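Local coordinates for tRNA-splicing endonuclease (Sulfolobus tokodaii, PDB 2CV8), which probably cuts the introns out of precursor tRNAs at both splice sites, leaving 2',3'-cyclic phosphate and 5'-hydroxyl ends, at residues Val54-Lys58 and Asp72-Tyr77. Sequence-based numbering, arbitrary orientation.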
ATOM      1  N   VAL B  54     -10.200 -21.165 -15.575  1.00 29.11           N
ATOM      2  CA  VAL B  54     -10.345 -21.951 -14.366  1.00 31.40           C
ATOM      3  C   VAL B  54     -11.605 -21.500 -13.627  1.00 34.32           C
ATOM      4  O   VAL B  54     -12.339 -22.323 -13.080  1.00 35.82           O
ATOM      5  CB  VAL B  54      -9.079 -21.815 -13.451  1.00 37.48           C
ATOM      6  CG1 VAL B  54      -9.302 -22.515 -12.110  1.00 38.24           C
ATOM      7  CG2 VAL B  54      -7.872 -22.435 -14.146  1.00 22.03           C
ATOM      8  N   TYR B  55     -11.866 -20.194 -13.625  1.00 34.32           N
ATOM      9  CA  TYR B  55     -13.056 -19.674 -12.957  1.00 32.80           C
ATOM     10  C   TYR B  55     -14.318 -20.212 -13.628  1.00 37.56           C
ATOM     11  O   TYR B  55     -15.180 -20.801 -12.963  1.00 32.61           O
ATOM     12  CB  TYR B  55     -13.087 -18.143 -12.995  1.00 26.45           C
ATOM     13  CG  TYR B  55     -14.283 -17.562 -12.271  1.00 29.43           C
ATOM     14  CD1 TYR B  55     -14.484 -17.815 -10.915  1.00 32.89           C
ATOM     15  CD2 TYR B  55     -15.238 -16.800 -12.946  1.00 29.26           C
ATOM     16  CE1 TYR B  55     -15.603 -17.331 -10.247  1.00 20.67           C
ATOM     17  CE2 TYR B  55     -16.367 -16.311 -12.285  1.00 25.74           C
ATOM     18  CZ  TYR B  55     -16.537 -16.586 -10.933  1.00 25.59           C
ATOM     19  OH  TYR B  55     -17.640 -16.129 -10.260  1.00 31.28           O
ATOM     20  N   LEU B  56     -14.416 -20.008 -14.945  1.00 19.25           N
ATOM     21  CA  LEU B  56     -15.568 -20.467 -15.713  1.00 22.22           C
ATOM     22  C   LEU B  56     -15.811 -21.969 -15.581  1.00 27.61           C
ATOM     23  O   LEU B  56     -16.961 -22.420 -15.499  1.00 25.38           O
ATOM     24  CB  LEU B  56     -15.404 -20.092 -17.184  1.00  9.58           C
ATOM     25  CG  LEU B  56     -15.442 -18.584 -17.448  1.00 20.39           C
ATOM     26  CD1 LEU B  56     -15.273 -18.319 -18.942  1.00 16.98           C
ATOM     27  CD2 LEU B  56     -16.760 -18.001 -16.939  1.00  2.42           C
ATOM     28  N   VAL B  57     -14.738 -22.748 -15.571  1.00 24.40           N
ATOM     29  CA  VAL B  57     -14.885 -24.185 -15.415  1.00 20.50           C
ATOM     30  C   VAL B  57     -15.547 -24.449 -14.064  1.00 23.15           C
ATOM     31  O   VAL B  57     -16.547 -25.161 -13.978  1.00 22.86           O
ATOM     32  CB  VAL B  57     -13.525 -24.897 -15.452  1.00 25.73           C
ATOM     33  CG1 VAL B  57     -13.656 -26.286 -14.845  1.00  4.98           C
ATOM     34  CG2 VAL B  57     -13.017 -24.978 -16.892  1.00  6.65           C
ATOM     35  N   LYS B  58     -14.984 -23.864 -13.014  1.00 24.83           N
ATOM     36  CA  LYS B  58     -15.512 -24.027 -11.669  1.00 27.51           C
ATOM     37  C   LYS B  58     -16.969 -23.582 -11.607  1.00 26.32           C
ATOM     38  O   LYS B  58     -17.749 -24.105 -10.814  1.00 35.47           O
ATOM     39  CB  LYS B  58     -14.682 -23.208 -10.682  1.00 31.96           C
ATOM     40  CG  LYS B  58     -15.137 -23.287  -9.236  1.00 32.83           C
ATOM     41  CD  LYS B  58     -14.575 -22.106  -8.456  1.00 44.47           C
ATOM     42  CE  LYS B  58     -15.048 -22.087  -7.009  1.00 53.95           C
ATOM     43  NZ  LYS B  58     -14.381 -23.127  -6.180  1.00 45.41           N
ATOM     44  N   ASP B  72     -10.197 -31.024 -15.870  1.00 54.15           N
ATOM     45  CA  ASP B  72     -11.188 -30.507 -14.931  1.00 50.03           C
ATOM     46  C   ASP B  72     -10.555 -29.416 -14.087  1.00 43.54           C
ATOM     47  O   ASP B  72      -9.398 -29.052 -14.302  1.00 42.57           O
ATOM     48  CB  ASP B  72     -11.733 -31.621 -14.029  1.00 46.77           C
ATOM     49  CG  ASP B  72     -10.657 -32.297 -13.211  1.00 59.73           C
ATOM     50  OD1 ASP B  72     -11.021 -33.082 -12.313  1.00 69.04           O
ATOM     51  OD2 ASP B  72      -9.454 -32.056 -13.460  1.00 64.64           O
ATOM     52  N   PHE B  73     -11.313 -28.896 -13.127  1.00 32.29           N
ATOM     53  CA  PHE B  73     -10.828 -27.827 -12.252  1.00 35.88           C
ATOM     54  C   PHE B  73      -9.499 -28.117 -11.542  1.00 32.28           C
ATOM     55  O   PHE B  73      -8.588 -27.297 -11.575  1.00 21.10           O
ATOM     56  CB  PHE B  73     -11.886 -27.495 -11.203  1.00 28.88           C
ATOM     57  CG  PHE B  73     -11.520 -26.340 -10.321  1.00 33.36           C
ATOM     58  CD1 PHE B  73     -11.701 -25.038 -10.756  1.00 37.59           C
ATOM     59  CD2 PHE B  73     -10.984 -26.557  -9.056  1.00 39.45           C
ATOM     60  CE1 PHE B  73     -11.352 -23.965  -9.942  1.00 50.53           C
ATOM     61  CE2 PHE B  73     -10.632 -25.496  -8.235  1.00 32.05           C
ATOM     62  CZ  PHE B  73     -10.815 -24.197  -8.677  1.00 45.43           C
ATOM     63  N   GLU B  74      -9.400 -29.275 -10.892  1.00 47.03           N
ATOM     64  CA  GLU B  74      -8.192 -29.657 -10.170  1.00 44.91           C
ATOM     65  C   GLU B  74      -6.975 -29.620 -11.082  1.00 43.55           C
ATOM     66  O   GLU B  74      -5.926 -29.103 -10.705  1.00 49.72           O
ATOM     67  CB  GLU B  74      -8.338 -31.064  -9.582  1.00 93.43           C
ATOM     68  CG  GLU B  74      -9.405 -31.218  -8.496  1.00111.01           C
ATOM     69  CD  GLU B  74     -10.823 -30.990  -9.003  1.00116.59           C
ATOM     70  OE1 GLU B  74     -11.183 -29.828  -9.277  1.00118.37           O
ATOM     71  OE2 GLU B  74     -11.582 -31.973  -9.130  1.00120.01           O
ATOM     72  N   ARG B  75      -7.113 -30.172 -12.282  1.00 41.77           N
ATOM     73  CA  ARG B  75      -6.001 -30.199 -13.229  1.00 46.44           C
ATOM     74  C   ARG B  75      -5.678 -28.825 -13.797  1.00 41.23           C
ATOM     75  O   ARG B  75      -4.509 -28.446 -13.894  1.00 38.61           O
ATOM     76  CB  ARG B  75      -6.295 -31.188 -14.365  1.00 46.78           C
ATOM     77  CG  ARG B  75      -5.806 -32.609 -14.089  1.00 62.64           C
ATOM     78  CD  ARG B  75      -4.310 -32.735 -14.359  1.00 66.29           C
ATOM     79  NE  ARG B  75      -4.024 -32.626 -15.788  1.00 70.35           N
ATOM     80  CZ  ARG B  75      -2.808 -32.470 -16.304  1.00 74.84           C
ATOM     81  NH1 ARG B  75      -1.747 -32.401 -15.510  1.00 75.89           N
ATOM     82  NH2 ARG B  75      -2.654 -32.376 -17.616  1.00 70.07           N
ATOM     83  N   LEU B  76      -6.711 -28.082 -14.175  1.00 45.58           N
ATOM     84  CA  LEU B  76      -6.510 -26.753 -14.723  1.00 37.99           C
ATOM     85  C   LEU B  76      -5.868 -25.857 -13.689  1.00 35.10           C
ATOM     86  O   LEU B  76      -4.919 -25.141 -13.991  1.00 38.36           O
ATOM     87  CB  LEU B  76      -7.834 -26.153 -15.180  1.00 33.12           C
ATOM     88  CG  LEU B  76      -8.125 -26.368 -16.659  1.00 42.95           C
ATOM     89  CD1 LEU B  76      -9.534 -25.909 -16.987  1.00 52.99           C
ATOM     90  CD2 LEU B  76      -7.096 -25.598 -17.474  1.00 50.64           C
ATOM     91  N   TYR B  77      -6.386 -25.893 -12.467  1.00 26.61           N
ATOM     92  CA  TYR B  77      -5.822 -25.073 -11.403  1.00 33.04           C
ATOM     93  C   TYR B  77      -4.332 -25.393 -11.284  1.00 34.27           C
ATOM     94  O   TYR B  77      -3.487 -24.499 -11.275  1.00 25.26           O
ATOM     95  CB  TYR B  77      -6.507 -25.364 -10.068  1.00 27.28           C
ATOM     96  CG  TYR B  77      -6.117 -24.400  -8.970  1.00 39.48           C
ATOM     97  CD1 TYR B  77      -6.804 -23.203  -8.787  1.00 33.56           C
ATOM     98  CD2 TYR B  77      -5.039 -24.675  -8.130  1.00 35.21           C
ATOM     99  CE1 TYR B  77      -6.427 -22.306  -7.794  1.00 33.66           C
ATOM    100  CE2 TYR B  77      -4.651 -23.783  -7.137  1.00 30.09           C
ATOM    101  CZ  TYR B  77      -5.348 -22.601  -6.972  1.00 32.19           C
ATOM    102  OH  TYR B  77      -4.949 -21.706  -6.001  1.00 37.95           O
TER
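Two helices of the N-terminal domain, 50-58 and 73-83, pack antiparallel here through Phe73, Val54, Val57 and Leu76; the N-to-C directions of the short segments differ by 171°, and their axes approach to 9.7 Å. Strand hairpin 63-66/69-71 links the helices. With CG anti to the backbone N (chi1 -176°), Phe73 reaches across to helix 50-58. Its CE1 meets Val54 CG1 at 3.3 Å, Val54 set roughly perpendicular to the Phe73 side chain, while Lys58 runs alongside the ring, its CB 3.5 Å from Phe73 CE1. Val54 CG2 lies 3.9 Å from Leu76 CB, the two side chains passing head to tail, and CG1 also lies at the edge of the Tyr77 ring. Val57 CG2 packs on Leu76 CD1 at 3.6 Å; its CG1 faces the Phe73 backbone. Strand 63-66 adds Ile64 against Val57 and Leu76; Tyr91 of helix 87-99 touches Phe73 and Lys58. Asp72 N-caps helix 73-83, its OD2 accepting from Arg75 N at 3.2 Å. With only an alanine in place of Phe73, Val54 CG1 and the Lys58 methylenes would probably lose their aromatic partner. No hydrogen bond joins the segments; mainly apolar packing holds them, with Val54 O in plane at the Phe73 ring edge.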